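CalS13 (Micromonospora echinospora, PDB 4ZAS) probably transfers an amino group to a nucleotide-linked keto sugar, using pyridoxal 5'-phosphate as its cofactor. Local coordinates at residues L88-A93 with T155-V160; P188-D193 with H210-V215; P329-D334 with A376-H381. All blocks are in the same frame, centred on the assembly; numbering follows the deposited sequence.

Contact 1: residues L88-A93 with T155-V160; sequences LALSLA and TRAIVV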
ATOM      1  N   LEU A  88       6.347  -7.470  -0.280  1.00 34.25           N
ATOM      2  CA  LEU A  88       5.795  -8.790  -0.028  1.00 33.08           C
ATOM      3  C   LEU A  88       6.759  -9.939  -0.431  1.00 43.51           C
ATOM      4  O   LEU A  88       6.952 -10.909   0.319  1.00 44.81           O
ATOM      5  CB  LEU A  88       4.475  -8.928  -0.789  1.00 31.12           C
ATOM      6  CG  LEU A  88       3.624 -10.184  -0.573  1.00 33.95           C
ATOM      7  CD1 LEU A  88       3.173 -10.268   0.851  1.00 36.15           C
ATOM      8  CD2 LEU A  88       2.426 -10.245  -1.543  1.00 28.04           C
ATOM      9  N   ALA A  89       7.364  -9.837  -1.611  1.00 35.50           N
ATOM     10  CA  ALA A  89       8.248 -10.899  -2.064  1.00 35.02           C
ATOM     11  C   ALA A  89       9.467 -11.033  -1.160  1.00 35.47           C
ATOM     12  O   ALA A  89       9.831 -12.130  -0.750  1.00 37.06           O
ATOM     13  CB  ALA A  89       8.669 -10.645  -3.497  1.00 34.04           C
ATOM     14  N   LEU A  90      10.075  -9.911  -0.813  1.00 36.47           N
ATOM     15  CA  LEU A  90      11.270  -9.937   0.011  1.00 37.50           C
ATOM     16  C   LEU A  90      11.016 -10.451   1.434  1.00 46.90           C
ATOM     17  O   LEU A  90      11.937 -10.966   2.094  1.00 48.31           O
ATOM     18  CB  LEU A  90      11.879  -8.538   0.046  1.00 33.13           C
ATOM     19  CG  LEU A  90      12.515  -8.233  -1.309  1.00 34.48           C
ATOM     20  CD1 LEU A  90      12.895  -6.785  -1.403  1.00 34.67           C
ATOM     21  CD2 LEU A  90      13.733  -9.125  -1.525  1.00 29.13           C
ATOM     22  N   SER A  91       9.762 -10.363   1.884  1.00 45.21           N
ATOM     23  CA  SER A  91       9.400 -10.853   3.202  1.00 46.48           C
ATOM     24  C   SER A  91       9.619 -12.380   3.302  1.00 51.10           C
ATOM     25  O   SER A  91       9.824 -12.908   4.394  1.00 50.09           O
ATOM     26  CB  SER A  91       7.949 -10.510   3.518  1.00 44.56           C
ATOM     27  OG  SER A  91       7.068 -11.452   2.936  1.00 45.02           O
ATOM     28  N   LEU A  92       9.625 -13.064   2.158  1.00 48.44           N
ATOM     29  CA  LEU A  92       9.946 -14.489   2.088  1.00 44.50           C
ATOM     30  C   LEU A  92      11.369 -14.740   2.539  1.00 45.13           C
ATOM     31  O   LEU A  92      11.679 -15.780   3.144  1.00 43.18           O
ATOM     32  CB  LEU A  92       9.786 -15.003   0.669  1.00 43.40           C
ATOM     33  CG  LEU A  92       8.375 -14.971   0.104  1.00 46.99           C
ATOM     34  CD1 LEU A  92       8.426 -15.311  -1.377  1.00 47.89           C
ATOM     35  CD2 LEU A  92       7.504 -15.935   0.854  1.00 42.11           C
ATOM     36  N   ALA A  93      12.237 -13.794   2.199  1.00 43.04           N
ATOM     37  CA  ALA A  93      13.646 -13.883   2.549  1.00 48.52           C
ATOM     38  C   ALA A  93      13.841 -13.588   4.028  1.00 48.67           C
ATOM     39  O   ALA A  93      14.518 -14.325   4.745  1.00 48.36           O
ATOM     40  CB  ALA A  93      14.450 -12.929   1.706  1.00 53.66           C
ATOM     41  N   THR A 155      23.723 -13.643   2.051  1.00 46.98           N
ATOM     42  CA  THR A 155      22.756 -13.239   1.041  1.00 42.06           C
ATOM     43  C   THR A 155      21.430 -13.957   1.236  1.00 53.63           C
ATOM     44  O   THR A 155      21.358 -15.167   1.025  1.00 62.69           O
ATOM     45  CB  THR A 155      23.269 -13.541  -0.367  1.00 43.75           C
ATOM     46  OG1 THR A 155      24.591 -12.999  -0.530  1.00 50.16           O
ATOM     47  CG2 THR A 155      22.324 -12.963  -1.418  1.00 38.18           C
ATOM     48  N   ARG A 156      20.381 -13.240   1.632  1.00 45.60           N
ATOM     49  CA  ARG A 156      19.074 -13.872   1.777  1.00 37.52           C
ATOM     50  C   ARG A 156      18.352 -13.840   0.456  1.00 39.50           C
ATOM     51  O   ARG A 156      17.560 -14.730   0.133  1.00 43.84           O
ATOM     52  CB  ARG A 156      18.229 -13.174   2.838  1.00 36.28           C
ATOM     53  CG  ARG A 156      18.872 -13.183   4.186  1.00 43.79           C
ATOM     54  CD  ARG A 156      18.827 -14.562   4.822  1.00 47.64           C
ATOM     55  NE  ARG A 156      19.604 -14.563   6.053  1.00 53.89           N
ATOM     56  CZ  ARG A 156      20.884 -14.925   6.118  1.00 59.83           C
ATOM     57  NH1 ARG A 156      21.507 -15.361   5.029  1.00 56.49           N
ATOM     58  NH2 ARG A 156      21.539 -14.879   7.273  1.00 61.60           N
ATOM     59  N   ALA A 157      18.633 -12.807  -0.322  1.00 38.88           N
ATOM     60  CA  ALA A 157      17.947 -12.629  -1.593  1.00 37.19           C
ATOM     61  C   ALA A 157      18.785 -11.820  -2.585  1.00 40.19           C
ATOM     62  O   ALA A 157      19.687 -11.064  -2.199  1.00 38.44           O
ATOM     63  CB  ALA A 157      16.578 -11.962  -1.370  1.00 32.47           C
ATOM     64  N   ILE A 158      18.485 -12.015  -3.867  1.00 42.52           N
ATOM     65  CA  ILE A 158      19.099 -11.278  -4.965  1.00 35.19           C
ATOM     66  C   ILE A 158      18.009 -10.613  -5.779  1.00 33.81           C
ATOM     67  O   ILE A 158      17.042 -11.277  -6.188  1.00 35.93           O
ATOM     68  CB  ILE A 158      19.949 -12.216  -5.855  1.00 38.56           C
ATOM     69  CG1 ILE A 158      21.110 -12.808  -5.065  1.00 38.56           C
ATOM     70  CG2 ILE A 158      20.465 -11.487  -7.084  1.00 39.23           C
ATOM     71  CD1 ILE A 158      21.686 -14.080  -5.688  1.00 43.39           C
ATOM     72  N   VAL A 159      18.132  -9.310  -5.998  1.00 30.81           N
ATOM     73  CA  VAL A 159      17.149  -8.598  -6.827  1.00 36.14           C
ATOM     74  C   VAL A 159      17.774  -8.075  -8.128  1.00 42.29           C
ATOM     75  O   VAL A 159      18.673  -7.236  -8.088  1.00 49.08           O
ATOM     76  CB  VAL A 159      16.505  -7.409  -6.064  1.00 38.81           C
ATOM     77  CG1 VAL A 159      15.521  -6.688  -6.967  1.00 35.77           C
ATOM     78  CG2 VAL A 159      15.798  -7.871  -4.802  1.00 44.87           C
ATOM     79  N   VAL A 160      17.278  -8.544  -9.270  1.00 38.88           N
ATOM     80  CA  VAL A 160      17.674  -7.996 -10.567  1.00 38.60           C
ATOM     81  C   VAL A 160      16.526  -7.182 -11.186  1.00 42.17           C
ATOM     82  O   VAL A 160      15.344  -7.538 -11.068  1.00 44.59           O
ATOM     83  CB  VAL A 160      18.098  -9.094 -11.560  1.00 37.87           C
ATOM     84  CG1 VAL A 160      19.283  -9.904 -11.025  1.00 40.83           C
ATOM     85  CG2 VAL A 160      16.909  -9.981 -11.869  1.00 30.96           C
TER
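Leu90 and Ala93, one helical turn apart, rest on Arg156, Ala157 and Val159 where helix 82-94 packs against the central mixed sheet of a fold type I aminotransferase. The short axes of helix and strand pass 8.0 Å apart and run roughly antiparallel, at 151°. Leu90 reaches Ala157 and Val159. Its CB leaves the helix beside the strand without touching it, and CG, placed next to the backbone N and anti to the carbonyl carbon (chi1 -72°), turns the branch point across. Of the two methyls, CD2 does the touching: it lies 4.0 Å from Ala157 CB and, a step along the strand, 4.1 Å from Val159 CG2, with the Leu90 and Val159 side chains crossing at about a right angle. Val159 offers this methyl because it is CG2 that stands anti to its carbonyl carbon, while CG1 is anti to the backbone N. Asn126, from a loop, also touches Leu90, and Val109 of strand 108-111 packs on Ala157 and Val159, carrying the apolar layer on to the next strand. Ala93 points toward the strand, its CB 3.9 Å from Ala157 CB. The CB atoms of the consecutive Arg156 and Ala157 both point toward the helix, in keeping with the helix-like psi of -31° at Arg156. Only the start of the arginine takes part; its chain bends at chi2 and leads away to hydrogen-bond Pro153 O through NH1. Nearer the start of the strand, Ala93 CB sits 4.0 Å from Arg156 CB and 3.9 Å from Arg156 O.

Contact 2: residues P188-D193 with H210-V215; sequences PLVVED and HGNVCV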
ATOM      1  N   PRO A 188      19.651 -18.607  -1.832  1.00 51.81           N
ATOM      2  CA  PRO A 188      18.993 -17.323  -1.615  1.00 48.25           C
ATOM      3  C   PRO A 188      17.821 -17.142  -2.543  1.00 46.96           C
ATOM      4  O   PRO A 188      17.753 -17.792  -3.593  1.00 47.34           O
ATOM      5  CB  PRO A 188      20.083 -16.303  -1.939  1.00 47.51           C
ATOM      6  CG  PRO A 188      21.001 -17.024  -2.848  1.00 50.26           C
ATOM      7  CD  PRO A 188      21.022 -18.438  -2.332  1.00 47.37           C
ATOM      8  N   LEU A 189      16.896 -16.283  -2.130  1.00 46.50           N
ATOM      9  CA  LEU A 189      15.713 -15.970  -2.921  1.00 50.19           C
ATOM     10  C   LEU A 189      16.094 -15.126  -4.135  1.00 53.23           C
ATOM     11  O   LEU A 189      16.780 -14.115  -3.997  1.00 59.11           O
ATOM     12  CB  LEU A 189      14.698 -15.198  -2.078  1.00 43.15           C
ATOM     13  CG  LEU A 189      13.382 -14.882  -2.775  1.00 35.93           C
ATOM     14  CD1 LEU A 189      12.608 -16.162  -3.001  1.00 35.22           C
ATOM     15  CD2 LEU A 189      12.555 -13.873  -1.996  1.00 36.91           C
ATOM     16  N   VAL A 190      15.657 -15.534  -5.322  1.00 47.66           N
ATOM     17  CA  VAL A 190      15.900 -14.734  -6.522  1.00 37.43           C
ATOM     18  C   VAL A 190      14.629 -13.997  -6.949  1.00 36.50           C
ATOM     19  O   VAL A 190      13.641 -14.632  -7.344  1.00 33.65           O
ATOM     20  CB  VAL A 190      16.444 -15.619  -7.648  1.00 34.78           C
ATOM     21  CG1 VAL A 190      16.705 -14.801  -8.876  1.00 29.89           C
ATOM     22  CG2 VAL A 190      17.708 -16.326  -7.185  1.00 36.40           C
ATOM     23  N   VAL A 191      14.675 -12.663  -6.899  1.00 37.76           N
ATOM     24  CA  VAL A 191      13.529 -11.805  -7.231  1.00 38.27           C
ATOM     25  C   VAL A 191      13.807 -10.957  -8.469  1.00 42.35           C
ATOM     26  O   VAL A 191      14.768 -10.172  -8.471  1.00 43.63           O
ATOM     27  CB  VAL A 191      13.187 -10.844  -6.060  1.00 35.47           C
ATOM     28  CG1 VAL A 191      11.996  -9.991  -6.439  1.00 24.84           C
ATOM     29  CG2 VAL A 191      12.908 -11.609  -4.798  1.00 29.61           C
ATOM     30  N   GLU A 192      12.969 -11.084  -9.498  1.00 36.09           N
ATOM     31  CA  GLU A 192      13.052 -10.229 -10.698  1.00 32.13           C
ATOM     32  C   GLU A 192      12.107  -9.033 -10.653  1.00 37.65           C
ATOM     33  O   GLU A 192      10.894  -9.215 -10.665  1.00 47.22           O
ATOM     34  CB  GLU A 192      12.722 -11.028 -11.961  1.00 31.19           C
ATOM     35  CG  GLU A 192      13.657 -12.181 -12.276  1.00 29.40           C
ATOM     36  CD  GLU A 192      13.204 -12.965 -13.497  1.00 35.66           C
ATOM     37  OE1 GLU A 192      12.694 -12.351 -14.446  1.00 38.20           O
ATOM     38  OE2 GLU A 192      13.333 -14.205 -13.500  1.00 45.96           O
ATOM     39  N   ASP A 193      12.642  -7.817 -10.655  1.00 31.64           N
ATOM     40  CA  ASP A 193      11.786  -6.630 -10.792  1.00 34.16           C
ATOM     41  C   ASP A 193      11.387  -6.409 -12.265  1.00 41.57           C
ATOM     42  O   ASP A 193      12.171  -5.914 -13.069  1.00 45.89           O
ATOM     43  CB  ASP A 193      12.500  -5.401 -10.232  1.00 35.74           C
ATOM     44  CG  ASP A 193      11.637  -4.146 -10.256  1.00 40.35           C
ATOM     45  OD1 ASP A 193      10.619  -4.118 -10.986  1.00 35.49           O
ATOM     46  OD2 ASP A 193      11.993  -3.172  -9.550  1.00 41.70           O
ATOM     47  N   HIS A 210      10.542 -18.268 -15.622  1.00 35.75           N
ATOM     48  CA  HIS A 210      11.915 -18.775 -15.546  1.00 36.71           C
ATOM     49  C   HIS A 210      12.329 -19.225 -14.148  1.00 47.70           C
ATOM     50  O   HIS A 210      13.523 -19.289 -13.846  1.00 55.43           O
ATOM     51  CB  HIS A 210      12.870 -17.683 -16.064  1.00 33.45           C
ATOM     52  CG  HIS A 210      12.597 -17.286 -17.483  1.00 44.66           C
ATOM     53  ND1 HIS A 210      11.806 -16.205 -17.813  1.00 41.15           N
ATOM     54  CD2 HIS A 210      12.980 -17.849 -18.659  1.00 41.35           C
ATOM     55  CE1 HIS A 210      11.723 -16.113 -19.132  1.00 42.52           C
ATOM     56  NE2 HIS A 210      12.427 -17.098 -19.668  1.00 39.58           N
ATOM     57  N   GLY A 211      11.349 -19.508 -13.289  1.00 44.19           N
ATOM     58  CA  GLY A 211      11.625 -20.106 -11.994  1.00 39.41           C
ATOM     59  C   GLY A 211      11.999 -19.162 -10.860  1.00 40.84           C
ATOM     60  O   GLY A 211      12.377 -19.602  -9.782  1.00 43.22           O
ATOM     61  N   ASN A 212      11.888 -17.861 -11.086  1.00 42.35           N
ATOM     62  CA  ASN A 212      12.175 -16.891 -10.034  1.00 40.08           C
ATOM     63  C   ASN A 212      10.877 -16.233  -9.628  1.00 43.30           C
ATOM     64  O   ASN A 212       9.874 -16.357 -10.326  1.00 46.22           O
ATOM     65  CB  ASN A 212      13.137 -15.805 -10.495  1.00 37.87           C
ATOM     66  CG  ASN A 212      14.436 -16.351 -11.017  1.00 40.86           C
ATOM     67  OD1 ASN A 212      15.012 -17.289 -10.458  1.00 47.05           O
ATOM     68  ND2 ASN A 212      14.915 -15.757 -12.098  1.00 32.18           N
ATOM     69  N   VAL A 213      10.897 -15.545  -8.492  1.00 42.20           N
ATOM     70  CA  VAL A 213       9.785 -14.696  -8.097  1.00 36.33           C
ATOM     71  C   VAL A 213       9.845 -13.409  -8.889  1.00 27.46           C
ATOM     72  O   VAL A 213      10.839 -12.700  -8.794  1.00 41.62           O
ATOM     73  CB  VAL A 213       9.824 -14.407  -6.590  1.00 37.39           C
ATOM     74  CG1 VAL A 213       8.689 -13.428  -6.175  1.00 32.90           C
ATOM     75  CG2 VAL A 213       9.725 -15.707  -5.833  1.00 35.11           C
ATOM     76  N   CYS A 214       8.784 -13.079  -9.625  1.00 34.93           N
ATOM     77  CA  CYS A 214       8.756 -11.862 -10.467  1.00 41.79           C
ATOM     78  C   CYS A 214       7.691 -10.857 -10.025  1.00 40.42           C
ATOM     79  O   CYS A 214       6.527 -11.224  -9.827  1.00 47.58           O
ATOM     80  CB  CYS A 214       8.485 -12.229 -11.923  1.00 41.31           C
ATOM     81  SG  CYS A 214       9.657 -13.363 -12.626  1.00 49.92           S
ATOM     82  N   VAL A 215       8.080  -9.590  -9.894  1.00 33.73           N
ATOM     83  CA  VAL A 215       7.152  -8.526  -9.509  1.00 30.46           C
ATOM     84  C   VAL A 215       6.946  -7.549 -10.651  1.00 32.78           C
ATOM     85  O   VAL A 215       7.909  -7.006 -11.173  1.00 42.39           O
ATOM     86  CB  VAL A 215       7.643  -7.774  -8.265  1.00 30.93           C
ATOM     87  CG1 VAL A 215       6.649  -6.691  -7.891  1.00 26.42           C
ATOM     88  CG2 VAL A 215       7.883  -8.745  -7.110  1.00 32.42           C
TER
HETATM   89  O   HOH W   1      11.189 -14.336 -15.609  1.00 33.85           O
HETATM   90  O   HOH W   2      10.873 -16.199 -13.554  1.00 45.64           O
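His210 and Asn212 close around the carboxylate of Glu192 just before strand 213-217 joins strand 189-193 as a parallel neighbour in the seven-stranded mixed sheet of the aminotransferase fold. His210 NE2 hydrogen-bonds Tyr202 O, leaving ND1 to meet a water at the ring edge, and that water donates to Glu192 OE1 over 2.7 Å; His162 NE2 is a second partner of OE1. A further water accepts from the backbone N of both His210 and Asn212 and donates to Glu192 OE2. Asn212 adds a direct bond: ND2 gives its hydrogen to the anti side of Glu192 OE2 at 2.6 Å (159°), with the carboxylate and amide planes 73° apart. Because CG of Asn212 lies anti to the carbonyl carbon (chi1 -56°), the amide is laid across strand 189-193, where OD1 comes within 3.4 Å of Val190 CG1. This buried carboxylate is thus gripped by protein and water at both oxygens, and with an alanine in place of Glu192 the Asn212 amide would probably lose its acceptor and be free to turn, leaving both waters short of a partner. Val213 begins the ladder, its N bonding Val190 O at 3.1 Å and its O receiving Glu192 N at 2.8 Å, while CG2 packs on Leu189. Cys214 turns to the same face as Glu192, with SG 3.7 Å from Glu192 CD. Val215 N donates to Glu192 O at 2.9 Å, and on the face shared with Val191 and Asp193 its CG2 lies 4.3 Å from Val191 CG1.

Contact 3: residues P329-D334 with A376-H381; sequences PLKVRD and ADRVVH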
ATOM      1  N   PRO A 329      16.851   3.881 -24.276  1.00 42.43           N
ATOM      2  CA  PRO A 329      18.121   4.258 -23.646  1.00 38.30           C
ATOM      3  C   PRO A 329      19.205   4.693 -24.645  1.00 50.00           C
ATOM      4  O   PRO A 329      19.291   4.127 -25.739  1.00 54.52           O
ATOM      5  CB  PRO A 329      18.551   2.970 -22.949  1.00 37.83           C
ATOM      6  CG  PRO A 329      18.037   1.916 -23.821  1.00 41.41           C
ATOM      7  CD  PRO A 329      16.733   2.420 -24.397  1.00 46.44           C
ATOM      8  N   LEU A 330      19.998   5.698 -24.263  1.00 45.43           N
ATOM      9  CA  LEU A 330      21.211   6.081 -24.967  1.00 44.50           C
ATOM     10  C   LEU A 330      22.294   6.409 -23.939  1.00 50.08           C
ATOM     11  O   LEU A 330      21.980   6.806 -22.819  1.00 44.62           O
ATOM     12  CB  LEU A 330      20.983   7.298 -25.865  1.00 47.17           C
ATOM     13  CG  LEU A 330      20.104   7.144 -27.098  1.00 49.22           C
ATOM     14  CD1 LEU A 330      20.039   8.475 -27.852  1.00 45.27           C
ATOM     15  CD2 LEU A 330      20.608   6.004 -27.980  1.00 53.85           C
ATOM     16  N   LYS A 331      23.560   6.236 -24.297  1.00 52.25           N
ATOM     17  CA  LYS A 331      24.620   6.813 -23.478  1.00 50.99           C
ATOM     18  C   LYS A 331      25.310   7.916 -24.281  1.00 53.02           C
ATOM     19  O   LYS A 331      25.901   7.648 -25.329  1.00 64.19           O
ATOM     20  CB  LYS A 331      25.603   5.746 -23.017  1.00 47.59           C
ATOM     21  CG  LYS A 331      24.953   4.689 -22.154  1.00 41.51           C
ATOM     22  CD  LYS A 331      25.886   3.541 -21.905  1.00 45.13           C
ATOM     23  CE  LYS A 331      26.022   2.680 -23.158  1.00 50.43           C
ATOM     24  NZ  LYS A 331      27.082   1.639 -23.014  1.00 54.94           N
ATOM     25  N   VAL A 332      25.234   9.151 -23.793  1.00 43.59           N
ATOM     26  CA  VAL A 332      25.662  10.306 -24.578  1.00 45.48           C
ATOM     27  C   VAL A 332      26.731  11.138 -23.889  1.00 48.87           C
ATOM     28  O   VAL A 332      26.717  11.289 -22.672  1.00 63.40           O
ATOM     29  CB  VAL A 332      24.456  11.217 -24.906  1.00 55.73           C
ATOM     30  CG1 VAL A 332      23.408  10.439 -25.651  1.00 59.96           C
ATOM     31  CG2 VAL A 332      23.835  11.789 -23.638  1.00 51.88           C
ATOM     32  N   ARG A 333      27.666  11.670 -24.670  1.00 56.41           N
ATOM     33  CA  ARG A 333      28.590  12.697 -24.191  1.00 61.02           C
ATOM     34  C   ARG A 333      27.786  13.963 -23.896  1.00 58.60           C
ATOM     35  O   ARG A 333      26.780  14.219 -24.557  1.00 58.65           O
ATOM     36  CB  ARG A 333      29.694  12.985 -25.223  1.00 70.98           C
ATOM     37  CG  ARG A 333      29.173  13.636 -26.509  1.00 77.38           C
ATOM     38  CD  ARG A 333      30.232  14.327 -27.404  1.00 73.36           C
ATOM     39  NE  ARG A 333      29.533  14.955 -28.526  1.00 77.75           N
ATOM     40  CZ  ARG A 333      28.957  16.163 -28.468  1.00 81.21           C
ATOM     41  NH1 ARG A 333      29.022  16.896 -27.359  1.00 68.12           N
ATOM     42  NH2 ARG A 333      28.313  16.649 -29.524  1.00 87.52           N
ATOM     43  N   ASP A 334      28.221  14.734 -22.903  1.00 57.01           N
ATOM     44  CA  ASP A 334      27.602  16.026 -22.568  1.00 63.05           C
ATOM     45  C   ASP A 334      26.078  15.928 -22.420  1.00 60.05           C
ATOM     46  O   ASP A 334      25.333  16.653 -23.088  1.00 59.39           O
ATOM     47  CB  ASP A 334      27.935  17.091 -23.620  1.00 66.15           C
ATOM     48  CG  ASP A 334      27.883  18.519 -23.055  1.00 75.15           C
ATOM     49  OD1 ASP A 334      27.268  18.729 -21.987  1.00 74.73           O
ATOM     50  OD2 ASP A 334      28.426  19.449 -23.699  1.00 81.69           O
ATOM     51  N   ALA A 376      26.657   6.440 -15.358  1.00 54.43           N
ATOM     52  CA  ALA A 376      25.679   7.215 -14.577  1.00 50.40           C
ATOM     53  C   ALA A 376      25.437   8.621 -15.120  1.00 58.45           C
ATOM     54  O   ALA A 376      24.294   9.067 -15.165  1.00 56.43           O
ATOM     55  CB  ALA A 376      26.109   7.292 -13.126  1.00 39.19           C
ATOM     56  N   ASP A 377      26.500   9.294 -15.566  1.00 64.15           N
ATOM     57  CA  ASP A 377      26.389  10.667 -16.073  1.00 58.85           C
ATOM     58  C   ASP A 377      26.163  10.720 -17.589  1.00 53.91           C
ATOM     59  O   ASP A 377      26.099  11.800 -18.175  1.00 51.52           O
ATOM     60  CB  ASP A 377      27.634  11.482 -15.712  1.00 62.74           C
ATOM     61  CG  ASP A 377      27.942  11.452 -14.223  1.00 71.35           C
ATOM     62  OD1 ASP A 377      26.984  11.549 -13.422  1.00 76.92           O
ATOM     63  OD2 ASP A 377      29.137  11.366 -13.854  1.00 64.28           O
ATOM     64  N   ARG A 378      26.059   9.553 -18.219  1.00 49.99           N
ATOM     65  CA  ARG A 378      25.902   9.480 -19.670  1.00 50.86           C
ATOM     66  C   ARG A 378      24.515   8.934 -20.061  1.00 54.55           C
ATOM     67  O   ARG A 378      24.024   9.200 -21.158  1.00 54.70           O
ATOM     68  CB  ARG A 378      27.022   8.628 -20.284  1.00 48.28           C
ATOM     69  CG  ARG A 378      28.414   9.250 -20.186  1.00 49.79           C
ATOM     70  CD  ARG A 378      29.517   8.230 -20.464  1.00 53.06           C
ATOM     71  NE  ARG A 378      29.381   7.597 -21.769  1.00 54.27           N
ATOM     72  CZ  ARG A 378      29.330   6.281 -21.962  1.00 57.77           C
ATOM     73  NH1 ARG A 378      29.430   5.444 -20.931  1.00 44.30           N
ATOM     74  NH2 ARG A 378      29.200   5.797 -23.194  1.00 56.46           N
ATOM     75  N   VAL A 379      23.893   8.156 -19.173  1.00 53.51           N
ATOM     76  CA  VAL A 379      22.607   7.516 -19.485  1.00 51.86           C
ATOM     77  C   VAL A 379      21.490   8.540 -19.627  1.00 51.73           C
ATOM     78  O   VAL A 379      21.435   9.534 -18.895  1.00 52.97           O
ATOM     79  CB  VAL A 379      22.221   6.480 -18.436  1.00 45.56           C
ATOM     80  CG1 VAL A 379      21.997   7.155 -17.090  1.00 49.63           C
ATOM     81  CG2 VAL A 379      20.989   5.757 -18.872  1.00 39.94           C
ATOM     82  N   VAL A 380      20.624   8.328 -20.607  1.00 41.99           N
ATOM     83  CA  VAL A 380      19.543   9.258 -20.830  1.00 41.93           C
ATOM     84  C   VAL A 380      18.425   8.501 -21.525  1.00 54.42           C
ATOM     85  O   VAL A 380      18.682   7.501 -22.181  1.00 61.64           O
ATOM     86  CB  VAL A 380      20.014  10.479 -21.641  1.00 46.17           C
ATOM     87  CG1 VAL A 380      20.256  10.109 -23.117  1.00 47.84           C
ATOM     88  CG2 VAL A 380      19.006  11.563 -21.539  1.00 45.96           C
ATOM     89  N   HIS A 381      17.184   8.944 -21.363  1.00 56.37           N
ATOM     90  CA  HIS A 381      16.063   8.235 -21.967  1.00 52.05           C
ATOM     91  C   HIS A 381      15.234   9.151 -22.851  1.00 52.09           C
ATOM     92  O   HIS A 381      14.946  10.293 -22.481  1.00 63.81           O
ATOM     93  CB  HIS A 381      15.191   7.615 -20.879  1.00 32.71           C
ATOM     94  CG  HIS A 381      15.929   6.649 -20.005  1.00 43.64           C
ATOM     95  ND1 HIS A 381      16.665   7.051 -18.912  1.00 44.24           N
ATOM     96  CD2 HIS A 381      16.077   5.306 -20.084  1.00 40.71           C
ATOM     97  CE1 HIS A 381      17.218   5.994 -18.341  1.00 41.44           C
ATOM     98  NE2 HIS A 381      16.877   4.921 -19.033  1.00 42.44           N
TER
HETATM   99  O   HOH W   3      28.975   8.220 -24.959  1.00 47.01           O
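Lys331 lays its CB over one face of the Arg378 guanidinium, 3.6 Å from NH2 and offset toward the rim of the group, so that the two long side chains cross obliquely where Arg378 leads into strand 379-382, antiparallel to strand 328-332. Three backbone bonds join the segments: Leu330 N to Val380 O at 3.1 Å, Val380 N back to Leu330 O at 3.0 Å, and Val332 N to Arg378 O at 2.9 Å. On the face of Leu330 and Val380, CG1 of Val380 takes the crowded position between its backbone N and carbonyl carbon (chi1 73°), from where it reaches Leu330 CB and Val332 CG2, each at 4.0 Å. A second shell holds the polar groups. One water, in plane at the guanidinium edge, bridges Arg378 NH2, at 3.0 Å, and the backbone O of Lys331. Glu313 forms a salt bridge with the same NH2, and Arg374 O takes NH1; Lys331 NZ turns instead to Pro137 O, its charge staying 4.7 Å from Arg378 NH2. His381, which touches Pro329, is held by Ser350 O at ND1. Strand 328-332 is the middle member of a small antiparallel sheet in the C-terminal part of the chain, consistent with the small domain of fold type I aminotransferases; strands 312-313 and 379-382 flank it, and helix 335-344 covers Val332 and Val380 with Phe338.

In the fold
Contacts 1 and 2 are continuous: their centres lie 8 Å apart, and strands 155-161 and 189-193 are neighbours in the central sheet, with a probable hydrogen bond from Ile158 N to Leu189 O (2.7 Å). Contact 3 belongs to a separate small sheet, its centre 30 Å from contact 1 and 28 Å from contact 2. Both regions nevertheless approach the bound dTDP-4-keto-6-deoxyglucose: the side chain of Asp193 is about 8 Å from it and that of His381 about 9 Å, against about 13 Å for Val159. Asp193 OD2, hydrogen-bonded to Thr119 OG1, also lies close to N1 of the pyridoxal-modified Lys222, while His381 touches Val352 of the sugar-nucleotide pocket.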